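Mgp-operon protein 3 (Mycoplasma pneumoniae, PDB 6RJ1) is a surface protein of the mycoplasma adhesion machinery (P40/P90), probably acting with the adhesin P1 in attachment to host-cell sugars. Local coordinates at residues Q9-L14 with S39-D44; L56-L61 with T453-L458; S113-F118 with I132-P137; H364-I369 with S470-S475. All blocks are in the same frame, centred on the assembly; numbering follows the deposited sequence. Where two conformers were deposited one is given.

How the contacts relate
From the N terminus, contact 1 closes first: the turn between strands 6-10 and 13-17 meets strand 40-48, an outermost strand of an eight-stranded mixed sheet. Contact 2 opens on the next strand, 52-59, and closes nearly 400 residues later where the chain passes from helix 446-454 to strand 457-461. Nested inside that long loop, contact 3 pairs strands 114-121 and 125-135 of the same sheet. Contact 4 crosses contact 2, since 364-369 falls inside the loop and 470-475 beyond it. Contacts 1, 2 and 3 all reach this sheet and touch one another; contact 4 touches contact 2 and stays about 9 Å from contact 3, nearest atoms.

Contact 1. Residues Q9-L14 with S39-D44; sequences QDHNTL and SYELVD
Asn12 and Leu42 meet through their first torsions: Asn12 keeps CG beside its backbone N and anti to the carbonyl carbon (chi1 -71°), which brings its amide up to the strand, while Leu42 swings CG anti to its own N (chi1 168°) and lays its branch against the turn. The Asn12 amide then uses both ends on the backbone of 40-42. Its OD1 accepts from Leu42 N at 2.8 Å, with an N-H...O angle of 164°, although the donor is tilted from the carbonyl plane of the amide. Its ND2 gives to Tyr40 O at 3.2 Å, a longer and more bent bond that also leaves the amide plane. Tyr40 O has a second donor in Lys375 NZ. Beside the amide, Leu42 CD2 touches Gln9 CD at 3.8 Å, the two side chains crossing at a slant, and meets Leu14 CD2 at 3.9 Å, the two leucines crossing at about a right angle. Gln9, extended beyond CG, sends NE2 back to His11 O at 2.9 Å, while its OE1 accepts from Trp45 NE1. Asp10 to Thr13 form a type II' beta turn, the tight end of the hairpin 6-10/13-17, and this end is what rests on strand 40-48. With two bonds to main-chain atoms the Asn12 amide is fixed in rotation, and it occupies polar groups of strand 40-48 on the side turned from strand 52-59, so a side chain takes the place of a further strand.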
loop_
_atom_site.group_PDB
_atom_site.type_symbol
_atom_site.label_atom_id
_atom_site.label_comp_id
_atom_site.label_asym_id
_atom_site.label_seq_id
_atom_site.Cartn_x
_atom_site.Cartn_y
_atom_site.Cartn_z
ATOM N N GLN A 9 -20.852 9.210 -11.161
ATOM C CA GLN A 9 -21.122 7.810 -10.868
ATOM C C GLN A 9 -22.170 7.632 -9.777
ATOM O O GLN A 9 -22.224 8.416 -8.829
ATOM C CB GLN A 9 -19.829 7.097 -10.452
ATOM C CG GLN A 9 -19.908 5.567 -10.493
ATOM C CD GLN A 9 -18.700 4.910 -9.881
ATOM O OE1 GLN A 9 -17.579 5.418 -9.946
ATOM N NE2 GLN A 9 -18.904 3.749 -9.278
ATOM N N ASP A 10 -22.999 6.594 -9.936
ATOM C CA ASP A 10 -23.984 6.080 -8.989
ATOM C C ASP A 10 -23.961 4.563 -9.205
ATOM O O ASP A 10 -24.631 4.040 -10.112
ATOM C CB ASP A 10 -25.386 6.688 -9.165
ATOM C CG ASP A 10 -26.384 6.255 -8.093
ATOM O OD1 ASP A 10 -25.941 5.786 -7.010
ATOM O OD2 ASP A 10 -27.607 6.394 -8.329
ATOM N N HIS A 11 -23.146 3.877 -8.379
ATOM C CA HIS A 11 -22.850 2.446 -8.388
ATOM C C HIS A 11 -22.318 1.974 -9.763
ATOM O O HIS A 11 -21.108 2.057 -9.984
ATOM C CB HIS A 11 -24.010 1.569 -7.860
ATOM C CG HIS A 11 -23.673 0.104 -7.856
ATOM N ND1 HIS A 11 -24.476 -0.822 -8.496
ATOM C CD2 HIS A 11 -22.582 -0.533 -7.361
ATOM C CE1 HIS A 11 -23.862 -1.988 -8.355
ATOM N NE2 HIS A 11 -22.727 -1.867 -7.668
ATOM N N ASN A 12 -23.201 1.491 -10.672
ATOM C CA ASN A 12 -22.791 0.997 -12.002
ATOM C C ASN A 12 -23.198 1.926 -13.143
ATOM O O ASN A 12 -22.915 1.637 -14.306
ATOM C CB ASN A 12 -23.295 -0.432 -12.255
ATOM C CG ASN A 12 -22.619 -1.518 -11.453
ATOM O OD1 ASN A 12 -21.536 -1.360 -10.871
ATOM N ND2 ASN A 12 -23.256 -2.664 -11.416
ATOM N N THR A 13 -23.835 3.050 -12.799
ATOM C CA THR A 13 -24.322 4.033 -13.754
ATOM C C THR A 13 -23.474 5.300 -13.754
ATOM O O THR A 13 -23.185 5.845 -12.690
ATOM C CB THR A 13 -25.824 4.298 -13.524
ATOM O OG1 THR A 13 -26.511 3.047 -13.596
ATOM C CG2 THR A 13 -26.419 5.253 -14.550
ATOM N N LEU A 14 -23.072 5.744 -14.961
ATOM C CA LEU A 14 -22.338 6.978 -15.209
ATOM C C LEU A 14 -23.322 7.904 -15.914
ATOM O O LEU A 14 -23.676 7.657 -17.073
ATOM C CB LEU A 14 -21.069 6.726 -16.049
ATOM C CG LEU A 14 -19.986 5.845 -15.397
ATOM C CD1 LEU A 14 -18.860 5.577 -16.351
ATOM C CD2 LEU A 14 -19.444 6.462 -14.121
ATOM N N SER A 39 -23.554 -9.613 -10.907
ATOM C CA SER A 39 -22.558 -9.585 -9.818
ATOM C C SER A 39 -21.405 -8.604 -10.070
ATOM O O SER A 39 -20.664 -8.277 -9.132
ATOM C CB SER A 39 -21.998 -10.976 -9.547
ATOM O OG SER A 39 -21.301 -11.477 -10.675
ATOM N N TYR A 40 -21.239 -8.158 -11.332
ATOM C CA TYR A 40 -20.202 -7.202 -11.684
ATOM C C TYR A 40 -20.486 -5.843 -11.088
ATOM O O TYR A 40 -21.638 -5.421 -10.993
ATOM C CB TYR A 40 -19.961 -7.128 -13.188
ATOM C CG TYR A 40 -19.097 -8.255 -13.706
ATOM C CD1 TYR A 40 -17.708 -8.193 -13.615
ATOM C CD2 TYR A 40 -19.664 -9.378 -14.299
ATOM C CE1 TYR A 40 -16.907 -9.228 -14.088
ATOM C CE2 TYR A 40 -18.874 -10.416 -14.785
ATOM C CZ TYR A 40 -17.494 -10.336 -14.678
ATOM O OH TYR A 40 -16.716 -11.347 -15.181
ATOM N N GLU A 41 -19.422 -5.190 -10.634
ATOM C CA GLU A 41 -19.444 -3.916 -9.944
ATOM C C GLU A 41 -18.381 -2.996 -10.563
ATOM O O GLU A 41 -17.238 -3.420 -10.760
ATOM C CB GLU A 41 -19.185 -4.184 -8.445
ATOM C CG GLU A 41 -19.034 -2.965 -7.548
ATOM C CD GLU A 41 -18.006 -3.115 -6.430
ATOM O OE1 GLU A 41 -18.402 -2.962 -5.252
ATOM O OE2 GLU A 41 -16.814 -3.380 -6.722
ATOM N N LEU A 42 -18.776 -1.745 -10.899
ATOM C CA LEU A 42 -17.873 -0.746 -11.464
ATOM C C LEU A 42 -16.965 -0.221 -10.345
ATOM O O LEU A 42 -17.466 0.277 -9.335
ATOM C CB LEU A 42 -18.665 0.368 -12.166
ATOM C CG LEU A 42 -17.896 1.630 -12.565
ATOM C CD1 LEU A 42 -16.874 1.352 -13.646
ATOM C CD2 LEU A 42 -18.844 2.727 -13.001
ATOM N N VAL A 43 -15.635 -0.398 -10.509
ATOM C CA VAL A 43 -14.586 -0.055 -9.526
ATOM C C VAL A 43 -13.901 1.265 -9.850
ATOM O O VAL A 43 -13.596 2.029 -8.939
ATOM C CB VAL A 43 -13.521 -1.177 -9.373
ATOM C CG1 VAL A 43 -12.801 -1.073 -8.038
ATOM C CG2 VAL A 43 -14.133 -2.554 -9.530
ATOM N N ASP A 44 -13.602 1.503 -11.130
ATOM C CA ASP A 44 -12.922 2.714 -11.601
ATOM C C ASP A 44 -13.289 2.940 -13.046
ATOM O O ASP A 44 -13.678 2.001 -13.736
ATOM C CB ASP A 44 -11.381 2.583 -11.445
ATOM C CG ASP A 44 -10.583 3.879 -11.561
ATOM O OD1 ASP A 44 -11.211 4.965 -11.689
ATOM O OD2 ASP A 44 -9.331 3.812 -11.511
#

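Contact 2. Residues L56-L61 with T453-L458; sequences LVRSAL and TSTAQL
The two backbones keep apart, with CA atoms 7.0 Å from each other at both Leu56-Leu458 and Arg58-Thr455, so side chains of strand 52-59 bridge the gap to the chain leaving helix 446-454. Leu56 and Arg58, alternate residues of the strand, both point across. Leu56 has CG anti to its backbone N (chi1 -179°), which sends CD2 over the main chain of 455-457; it comes to 3.6 Å from Ala456 C. Its CB is met by the branch of Leu458, whose CD2 lies 3.4 Å away. Arg58 starts with CG between its N and carbonyl carbon (chi1 70°) and then runs straight from CG to NE across Thr455. Its CB passes 3.7 Å from Thr455 OG1, and its CD lies 3.6 Å from Thr455 O. The guanidinium continues past Thr455 to the end of the helix, where NH1 donates to His452 O; NE has a long, weak ion pair with Glu41. Thr455 OG1 is hydrogen-bonded to Ser113 OG. Ala456 and Gln457 form a classic beta bulge opposite Met468 at the start of strand 457-461. The contact therefore joins two parts of one mixed sheet that are far apart in its strand order: strand 52-59, lying between 40-48 and 114-121, and the outermost strand 457-461 with the helix that leads into it.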
loop_
_atom_site.group_PDB
_atom_site.type_symbol
_atom_site.label_atom_id
_atom_site.label_comp_id
_atom_site.label_asym_id
_atom_site.label_seq_id
_atom_site.Cartn_x
_atom_site.Cartn_y
_atom_site.Cartn_z
ATOM N N LEU A 56 -13.569 -0.219 -15.381
ATOM C CA LEU A 56 -13.002 -1.385 -14.708
ATOM C C LEU A 56 -14.095 -2.028 -13.858
ATOM O O LEU A 56 -14.688 -1.372 -12.994
ATOM C CB LEU A 56 -11.802 -0.975 -13.832
ATOM C CG LEU A 56 -11.057 -2.083 -13.072
ATOM C CD1 LEU A 56 -10.516 -3.145 -14.021
ATOM C CD2 LEU A 56 -9.937 -1.503 -12.240
ATOM N N VAL A 57 -14.369 -3.302 -14.116
ATOM C CA VAL A 57 -15.415 -4.042 -13.405
ATOM C C VAL A 57 -14.901 -5.368 -12.834
ATOM O O VAL A 57 -14.091 -6.045 -13.472
ATOM C CB VAL A 57 -16.702 -4.256 -14.270
ATOM C CG1 VAL A 57 -17.451 -2.946 -14.519
ATOM C CG2 VAL A 57 -16.391 -4.974 -15.581
ATOM N N ARG A 58 -15.418 -5.753 -11.663
ATOM C CA ARG A 58 -15.074 -7.005 -10.996
ATOM C C ARG A 58 -16.315 -7.662 -10.402
ATOM O O ARG A 58 -17.297 -6.980 -10.154
ATOM C CB ARG A 58 -13.973 -6.782 -9.932
ATOM C CG ARG A 58 -14.413 -6.019 -8.702
ATOM C CD ARG A 58 -13.244 -5.657 -7.817
ATOM N NE ARG A 58 -13.666 -4.771 -6.729
ATOM C CZ ARG A 58 -12.851 -4.250 -5.825
ATOM N NH1 ARG A 58 -11.551 -4.516 -5.861
ATOM N NH2 ARG A 58 -13.327 -3.460 -4.874
ATOM N N SER A 59 -16.273 -8.976 -10.170
ATOM C CA SER A 59 -17.399 -9.711 -9.600
ATOM C C SER A 59 -16.992 -10.410 -8.318
ATOM O O SER A 59 -15.897 -10.972 -8.251
ATOM C CB SER A 59 -17.947 -10.720 -10.606
ATOM O OG SER A 59 -18.709 -11.744 -9.990
ATOM N N ALA A 60 -17.892 -10.401 -7.309
ATOM C CA ALA A 60 -17.689 -11.061 -6.013
ATOM C C ALA A 60 -17.808 -12.595 -6.157
ATOM O O ALA A 60 -17.640 -13.338 -5.184
ATOM C CB ALA A 60 -18.700 -10.543 -5.005
ATOM N N LEU A 61 -18.104 -13.061 -7.373
ATOM C CA LEU A 61 -18.230 -14.478 -7.662
ATOM C C LEU A 61 -16.947 -15.064 -8.228
ATOM O O LEU A 61 -16.908 -16.266 -8.490
ATOM C CB LEU A 61 -19.421 -14.756 -8.593
ATOM C CG LEU A 61 -20.810 -14.640 -7.973
ATOM C CD1 LEU A 61 -21.865 -14.639 -9.047
ATOM C CD2 LEU A 61 -21.082 -15.752 -6.976
ATOM N N THR A 453 -9.027 -7.832 -5.103
ATOM C CA THR A 453 -8.501 -6.536 -4.655
ATOM C C THR A 453 -7.497 -5.926 -5.661
ATOM O O THR A 453 -7.400 -4.708 -5.732
ATOM C CB THR A 453 -7.930 -6.604 -3.222
ATOM O OG1 THR A 453 -6.942 -7.630 -3.129
ATOM C CG2 THR A 453 -9.004 -6.802 -2.158
ATOM N N SER A 454 -6.754 -6.754 -6.429
ATOM C CA SER A 454 -5.763 -6.261 -7.401
ATOM C C SER A 454 -6.375 -5.533 -8.619
ATOM O O SER A 454 -5.677 -4.768 -9.294
ATOM C CB SER A 454 -4.827 -7.374 -7.857
ATOM O OG SER A 454 -5.503 -8.366 -8.611
ATOM N N THR A 455 -7.666 -5.772 -8.895
ATOM C CA THR A 455 -8.370 -5.146 -10.015
ATOM C C THR A 455 -9.162 -3.972 -9.444
ATOM O O THR A 455 -10.397 -4.019 -9.373
ATOM C CB THR A 455 -9.196 -6.201 -10.768
ATOM O OG1 THR A 455 -10.226 -6.707 -9.917
ATOM C CG2 THR A 455 -8.348 -7.354 -11.280
ATOM N N ALA A 456 -8.425 -2.922 -9.002
ATOM C CA ALA A 456 -8.999 -1.769 -8.311
ATOM C C ALA A 456 -8.873 -0.406 -9.018
ATOM O O ALA A 456 -9.813 0.393 -8.945
ATOM C CB ALA A 456 -8.405 -1.674 -6.907
ATOM N N GLN A 457 -7.716 -0.108 -9.636
ATOM C CA GLN A 457 -7.486 1.206 -10.255
ATOM C C GLN A 457 -6.923 1.092 -11.663
ATOM O O GLN A 457 -6.047 0.261 -11.892
ATOM C CB GLN A 457 -6.509 2.035 -9.392
ATOM C CG GLN A 457 -6.875 2.159 -7.921
ATOM C CD GLN A 457 -5.865 2.988 -7.184
ATOM O OE1 GLN A 457 -5.850 4.217 -7.300
ATOM N NE2 GLN A 457 -5.004 2.333 -6.406
ATOM N N LEU A 458 -7.371 1.959 -12.590
ATOM C CA LEU A 458 -6.866 1.926 -13.963
ATOM C C LEU A 458 -6.349 3.279 -14.485
ATOM O O LEU A 458 -6.564 4.328 -13.877
ATOM C CB LEU A 458 -7.867 1.294 -14.975
ATOM C CG LEU A 458 -9.255 1.924 -15.232
ATOM C CD1 LEU A 458 -9.168 3.123 -16.114
ATOM C CD2 LEU A 458 -10.091 0.991 -16.035
#

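Contact 3. Residues S113-F118 with I132-P137; sequences SYVLIF and IKLALP
Lys133 slants across Tyr114, and its side chain can be followed atom by atom over the obliquely crossed ring. CB is 3.7 Å from Tyr114 CE1. CG stays beside the same carbon and comes within 3.9 Å of CZ, and CD reaches OH at 3.7 Å. CE is still close to that hydroxyl, after which the chain bends at its last torsion (chi4 -87°) and NZ turns away to a salt bridge with Asp110. The two residues form an antiparallel non-hydrogen-bonded pair, their CA atoms 4.8 Å apart; Val115 and Ile132 make the next, hydrogen-bonded pair. This is the open end of the beta hairpin 114-121/125-135, two neighbouring strands of the eight-stranded mixed sheet; the segments 114-118 and 132-135 run antiparallel, 163° between their directions. Val115 N gives to Ile132 O and Ile132 N returns to Val115 O, each bond with an N-H...O angle of 168°; Leu134 N adds a third bond, to Ser113 O. Val115 and Ile132 share the face opposite to that of Tyr114 and Lys133. There Ile132 CD1 lies 3.8 Å from Ile117 CG1, and Leu134 CD2 meets Val115 CG2 at 3.9 Å, the latter two side chains crossing at about a right angle. Leu134 also reaches Leu56 of strand 52-59, while Leu134 O is bonded to Tyr451 OH.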
loop_
_atom_site.group_PDB
_atom_site.type_symbol
_atom_site.label_atom_id
_atom_site.label_comp_id
_atom_site.label_asym_id
_atom_site.label_seq_id
_atom_site.Cartn_x
_atom_site.Cartn_y
_atom_site.Cartn_z
ATOM N N SER A 113 -12.177 -10.153 -13.877
ATOM C CA SER A 113 -12.331 -8.714 -14.006
ATOM C C SER A 113 -12.119 -8.267 -15.455
ATOM O O SER A 113 -11.366 -8.896 -16.206
ATOM C CB SER A 113 -11.363 -7.998 -13.083
ATOM O OG SER A 113 -11.607 -8.367 -11.737
ATOM N N TYR A 114 -12.807 -7.198 -15.853
ATOM C CA TYR A 114 -12.699 -6.673 -17.209
ATOM C C TYR A 114 -12.442 -5.190 -17.244
ATOM O O TYR A 114 -12.861 -4.452 -16.350
ATOM C CB TYR A 114 -13.980 -6.957 -18.018
ATOM C CG TYR A 114 -14.123 -8.389 -18.465
ATOM C CD1 TYR A 114 -13.542 -8.832 -19.652
ATOM C CD2 TYR A 114 -14.862 -9.302 -17.718
ATOM C CE1 TYR A 114 -13.672 -10.155 -20.070
ATOM C CE2 TYR A 114 -14.995 -10.628 -18.121
ATOM C CZ TYR A 114 -14.399 -11.053 -19.299
ATOM O OH TYR A 114 -14.530 -12.367 -19.689
ATOM N N VAL A 115 -11.757 -4.767 -18.309
ATOM C CA VAL A 115 -11.540 -3.376 -18.664
ATOM C C VAL A 115 -12.492 -3.218 -19.845
ATOM O O VAL A 115 -12.390 -3.979 -20.817
ATOM C CB VAL A 115 -10.070 -3.035 -19.025
ATOM C CG1 VAL A 115 -9.976 -1.697 -19.750
ATOM C CG2 VAL A 115 -9.196 -3.028 -17.783
ATOM N N LEU A 116 -13.467 -2.305 -19.724
ATOM C CA LEU A 116 -14.473 -2.077 -20.761
ATOM C C LEU A 116 -14.173 -0.804 -21.523
ATOM O O LEU A 116 -13.844 0.215 -20.913
ATOM C CB LEU A 116 -15.891 -2.010 -20.168
ATOM C CG LEU A 116 -16.235 -2.985 -19.050
ATOM C CD1 LEU A 116 -17.520 -2.609 -18.409
ATOM C CD2 LEU A 116 -16.318 -4.403 -19.550
ATOM N N ILE A 117 -14.295 -0.864 -22.855
ATOM C CA ILE A 117 -14.060 0.266 -23.745
ATOM C C ILE A 117 -15.392 0.670 -24.374
ATOM O O ILE A 117 -16.118 -0.176 -24.916
ATOM C CB ILE A 117 -12.981 -0.062 -24.821
ATOM C CG1 ILE A 117 -11.686 -0.669 -24.204
ATOM C CG2 ILE A 117 -12.671 1.141 -25.725
ATOM C CD1 ILE A 117 -10.866 0.201 -23.174
ATOM N N PHE A 118 -15.703 1.971 -24.293
ATOM C CA PHE A 118 -16.917 2.562 -24.838
ATOM C C PHE A 118 -16.555 3.679 -25.796
ATOM O O PHE A 118 -15.558 4.371 -25.591
ATOM C CB PHE A 118 -17.797 3.118 -23.708
ATOM C CG PHE A 118 -18.405 2.082 -22.795
ATOM C CD1 PHE A 118 -17.722 1.640 -21.664
ATOM C CD2 PHE A 118 -19.679 1.574 -23.042
ATOM C CE1 PHE A 118 -18.293 0.690 -20.812
ATOM C CE2 PHE A 118 -20.252 0.626 -22.185
ATOM C CZ PHE A 118 -19.556 0.192 -21.077
ATOM N N ILE A 132 -11.599 -6.294 -22.291
ATOM C CA ILE A 132 -10.288 -6.938 -22.176
ATOM C C ILE A 132 -10.243 -7.658 -20.828
ATOM O O ILE A 132 -10.365 -7.019 -19.775
ATOM C CB ILE A 132 -9.098 -5.935 -22.369
ATOM C CG1 ILE A 132 -9.206 -5.152 -23.701
ATOM C CG2 ILE A 132 -7.734 -6.631 -22.254
ATOM C CD1 ILE A 132 -9.544 -3.716 -23.547
ATOM N N LYS A 133 -10.096 -8.988 -20.869
ATOM C CA LYS A 133 -10.032 -9.836 -19.684
ATOM C C LYS A 133 -8.711 -9.635 -18.949
ATOM O O LYS A 133 -7.653 -9.527 -19.571
ATOM C CB LYS A 133 -10.192 -11.299 -20.099
ATOM C CG LYS A 133 -10.729 -12.218 -19.023
ATOM C CD LYS A 133 -10.990 -13.553 -19.664
ATOM C CE LYS A 133 -11.552 -14.573 -18.725
ATOM N NZ LYS A 133 -10.474 -15.303 -18.014
ATOM N N LEU A 134 -8.774 -9.574 -17.620
ATOM C CA LEU A 134 -7.582 -9.404 -16.801
ATOM C C LEU A 134 -7.193 -10.773 -16.288
ATOM O O LEU A 134 -7.652 -11.215 -15.238
ATOM C CB LEU A 134 -7.819 -8.397 -15.664
ATOM C CG LEU A 134 -8.227 -6.977 -16.072
ATOM C CD1 LEU A 134 -8.510 -6.143 -14.855
ATOM C CD2 LEU A 134 -7.168 -6.309 -16.960
ATOM N N ALA A 135 -6.402 -11.478 -17.089
ATOM C CA ALA A 135 -5.944 -12.821 -16.788
ATOM C C ALA A 135 -4.943 -12.862 -15.634
ATOM O O ALA A 135 -4.152 -11.932 -15.452
ATOM C CB ALA A 135 -5.337 -13.442 -18.028
ATOM N N LEU A 136 -4.997 -13.955 -14.850
ATOM C CA LEU A 136 -4.119 -14.249 -13.726
ATOM C C LEU A 136 -2.638 -14.170 -14.181
ATOM O O LEU A 136 -2.344 -14.540 -15.327
ATOM C CB LEU A 136 -4.393 -15.697 -13.266
ATOM C CG LEU A 136 -5.230 -15.991 -12.007
ATOM C CD1 LEU A 136 -5.327 -14.839 -11.050
ATOM C CD2 LEU A 136 -6.539 -16.610 -12.350
ATOM N N PRO A 137 -1.680 -13.752 -13.307
ATOM C CA PRO A 137 -0.265 -13.752 -13.727
ATOM C C PRO A 137 0.225 -15.179 -13.994
ATOM O O PRO A 137 -0.432 -16.133 -13.563
ATOM C CB PRO A 137 0.456 -13.111 -12.544
ATOM C CG PRO A 137 -0.423 -13.364 -11.385
ATOM C CD PRO A 137 -1.822 -13.313 -11.903
#

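Contact 4. Residues H364-I369 with S470-S475; sequences HQMGVI and SDRVPS
One face of the Arg472 guanidinium is taken by Met366 CG, which stands 3.3 Å above the plane and off toward its rim. The atom nearest to CG is Arg472 NH1, at 3.5 Å, with CZ and NE close behind. Gln365 O approaches the same group obliquely, 4.1 Å from Arg472 NH1. Bends at chi2 and chi3 fold the arginine back over the methionine, and the two side chains cross at about a right angle. Met366 bends at its last torsion (chi3 77°), putting CE 3.4 Å from Arg472 O and 3.8 Å from Val473 CG2. That same valine methyl also lies 4.2 Å from Val368 CG2, and both valines touch helix 446-454, Val368 at Gln449 and Val473 at Thr453. The chain can turn here because Gly367, at positive phi, ends helix 360-365 in a Schellman motif. The loop 470-475 links strands 464-468 and 477-482, so the helix end is held against a connection of the mixed sheet. The join rests on the CG methylene of Met366 against the flat of the guanidinium and its CE methyl against Val473, probably van der Waals mainly, while Gly367 O accepts from His452 ND1, outside both segments.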
loop_
_atom_site.group_PDB
_atom_site.type_symbol
_atom_site.label_atom_id
_atom_site.label_comp_id
_atom_site.label_asym_id
_atom_site.label_seq_id
_atom_site.Cartn_x
_atom_site.Cartn_y
_atom_site.Cartn_z
ATOM N N HIS A 364 -15.584 -6.197 3.640
ATOM C CA HIS A 364 -16.449 -6.069 2.460
ATOM C C HIS A 364 -16.232 -4.702 1.766
ATOM O O HIS A 364 -16.158 -4.637 0.539
ATOM C CB HIS A 364 -17.930 -6.244 2.862
ATOM C CG HIS A 364 -18.885 -5.808 1.795
ATOM N ND1 HIS A 364 -19.138 -6.600 0.688
ATOM C CD2 HIS A 364 -19.561 -4.644 1.664
ATOM C CE1 HIS A 364 -19.965 -5.903 -0.071
ATOM N NE2 HIS A 364 -20.250 -4.719 0.476
ATOM N N GLN A 365 -16.122 -3.629 2.582
ATOM C CA GLN A 365 -15.901 -2.242 2.186
ATOM C C GLN A 365 -14.504 -2.015 1.588
ATOM O O GLN A 365 -14.328 -1.077 0.811
ATOM C CB GLN A 365 -16.119 -1.329 3.397
ATOM C CG GLN A 365 -16.729 0.028 3.050
ATOM C CD GLN A 365 -18.174 -0.034 2.586
ATOM O OE1 GLN A 365 -19.069 -0.573 3.257
ATOM N NE2 GLN A 365 -18.434 0.539 1.429
ATOM N N MET A 366 -13.521 -2.865 1.955
ATOM C CA MET A 366 -12.132 -2.822 1.472
ATOM C C MET A 366 -11.958 -3.571 0.127
ATOM O O MET A 366 -10.859 -3.568 -0.452
ATOM C CB MET A 366 -11.198 -3.468 2.496
ATOM C CG MET A 366 -10.987 -2.653 3.716
ATOM S SD MET A 366 -10.143 -3.641 4.947
ATOM C CE MET A 366 -8.493 -3.603 4.297
ATOM N N GLY A 367 -13.021 -4.235 -0.318
ATOM C CA GLY A 367 -13.011 -4.997 -1.554
ATOM C C GLY A 367 -12.701 -6.461 -1.332
ATOM O O GLY A 367 -12.328 -7.166 -2.273
ATOM N N VAL A 368 -12.834 -6.922 -0.081
ATOM C CA VAL A 368 -12.608 -8.318 0.275
ATOM C C VAL A 368 -13.957 -9.015 0.077
ATOM O O VAL A 368 -14.993 -8.460 0.463
ATOM C CB VAL A 368 -12.032 -8.450 1.719
ATOM C CG1 VAL A 368 -12.108 -9.879 2.238
ATOM C CG2 VAL A 368 -10.597 -7.936 1.788
ATOM N N ILE A 369 -13.959 -10.179 -0.593
ATOM C CA ILE A 369 -15.184 -10.955 -0.829
ATOM C C ILE A 369 -15.647 -11.568 0.500
ATOM O O ILE A 369 -15.000 -12.480 1.022
ATOM C CB ILE A 369 -15.031 -12.027 -1.958
ATOM C CG1 ILE A 369 -14.568 -11.401 -3.300
ATOM C CG2 ILE A 369 -16.324 -12.863 -2.121
ATOM C CD1 ILE A 369 -13.934 -12.399 -4.279
ATOM N N SER A 470 -5.571 -2.050 -4.801
ATOM C CA SER A 470 -6.098 -1.042 -3.880
ATOM C C SER A 470 -5.052 -0.530 -2.894
ATOM O O SER A 470 -3.954 -1.086 -2.804
ATOM C CB SER A 470 -7.344 -1.559 -3.156
ATOM O OG SER A 470 -7.062 -2.550 -2.182
ATOM N N ASP A 471 -5.389 0.550 -2.188
ATOM C CA ASP A 471 -4.541 1.165 -1.169
ATOM C C ASP A 471 -4.733 0.549 0.216
ATOM O O ASP A 471 -3.981 0.884 1.137
ATOM C CB ASP A 471 -4.752 2.705 -1.099
ATOM C CG ASP A 471 -6.179 3.224 -1.233
ATOM O OD1 ASP A 471 -7.088 2.656 -0.578
ATOM O OD2 ASP A 471 -6.381 4.218 -1.975
ATOM N N ARG A 472 -5.708 -0.361 0.371
ATOM C CA ARG A 472 -5.961 -0.918 1.684
ATOM C C ARG A 472 -5.575 -2.383 1.833
ATOM O O ARG A 472 -5.463 -2.844 2.968
ATOM C CB ARG A 472 -7.406 -0.667 2.122
ATOM C CG ARG A 472 -7.444 -0.062 3.522
ATOM C CD ARG A 472 -8.254 1.201 3.570
ATOM N NE ARG A 472 -9.640 0.932 3.939
ATOM C CZ ARG A 472 -10.656 0.992 3.088
ATOM N NH1 ARG A 472 -11.890 0.740 3.502
ATOM N NH2 ARG A 472 -10.449 1.320 1.817
ATOM N N VAL A 473 -5.347 -3.114 0.716
ATOM C CA VAL A 473 -4.902 -4.521 0.727
ATOM C C VAL A 473 -3.658 -4.617 -0.180
ATOM O O VAL A 473 -3.692 -4.054 -1.278
ATOM C CB VAL A 473 -6.021 -5.515 0.296
ATOM C CG1 VAL A 473 -5.509 -6.944 0.198
ATOM C CG2 VAL A 473 -7.215 -5.456 1.232
ATOM N N PRO A 474 -2.555 -5.304 0.247
ATOM C CA PRO A 474 -1.373 -5.409 -0.632
ATOM C C PRO A 474 -1.658 -6.210 -1.901
ATOM O O PRO A 474 -2.466 -7.142 -1.883
ATOM C CB PRO A 474 -0.331 -6.094 0.258
ATOM C CG PRO A 474 -1.122 -6.854 1.251
ATOM C CD PRO A 474 -2.326 -6.015 1.526
ATOM N N SER A 475 -1.042 -5.795 -3.014
ATOM C CA SER A 475 -1.200 -6.428 -4.315
ATOM C C SER A 475 0.150 -6.937 -4.808
ATOM O O SER A 475 1.150 -6.229 -4.715
ATOM C CB SER A 475 -1.855 -5.476 -5.311
ATOM O OG SER A 475 -1.083 -4.312 -5.541
#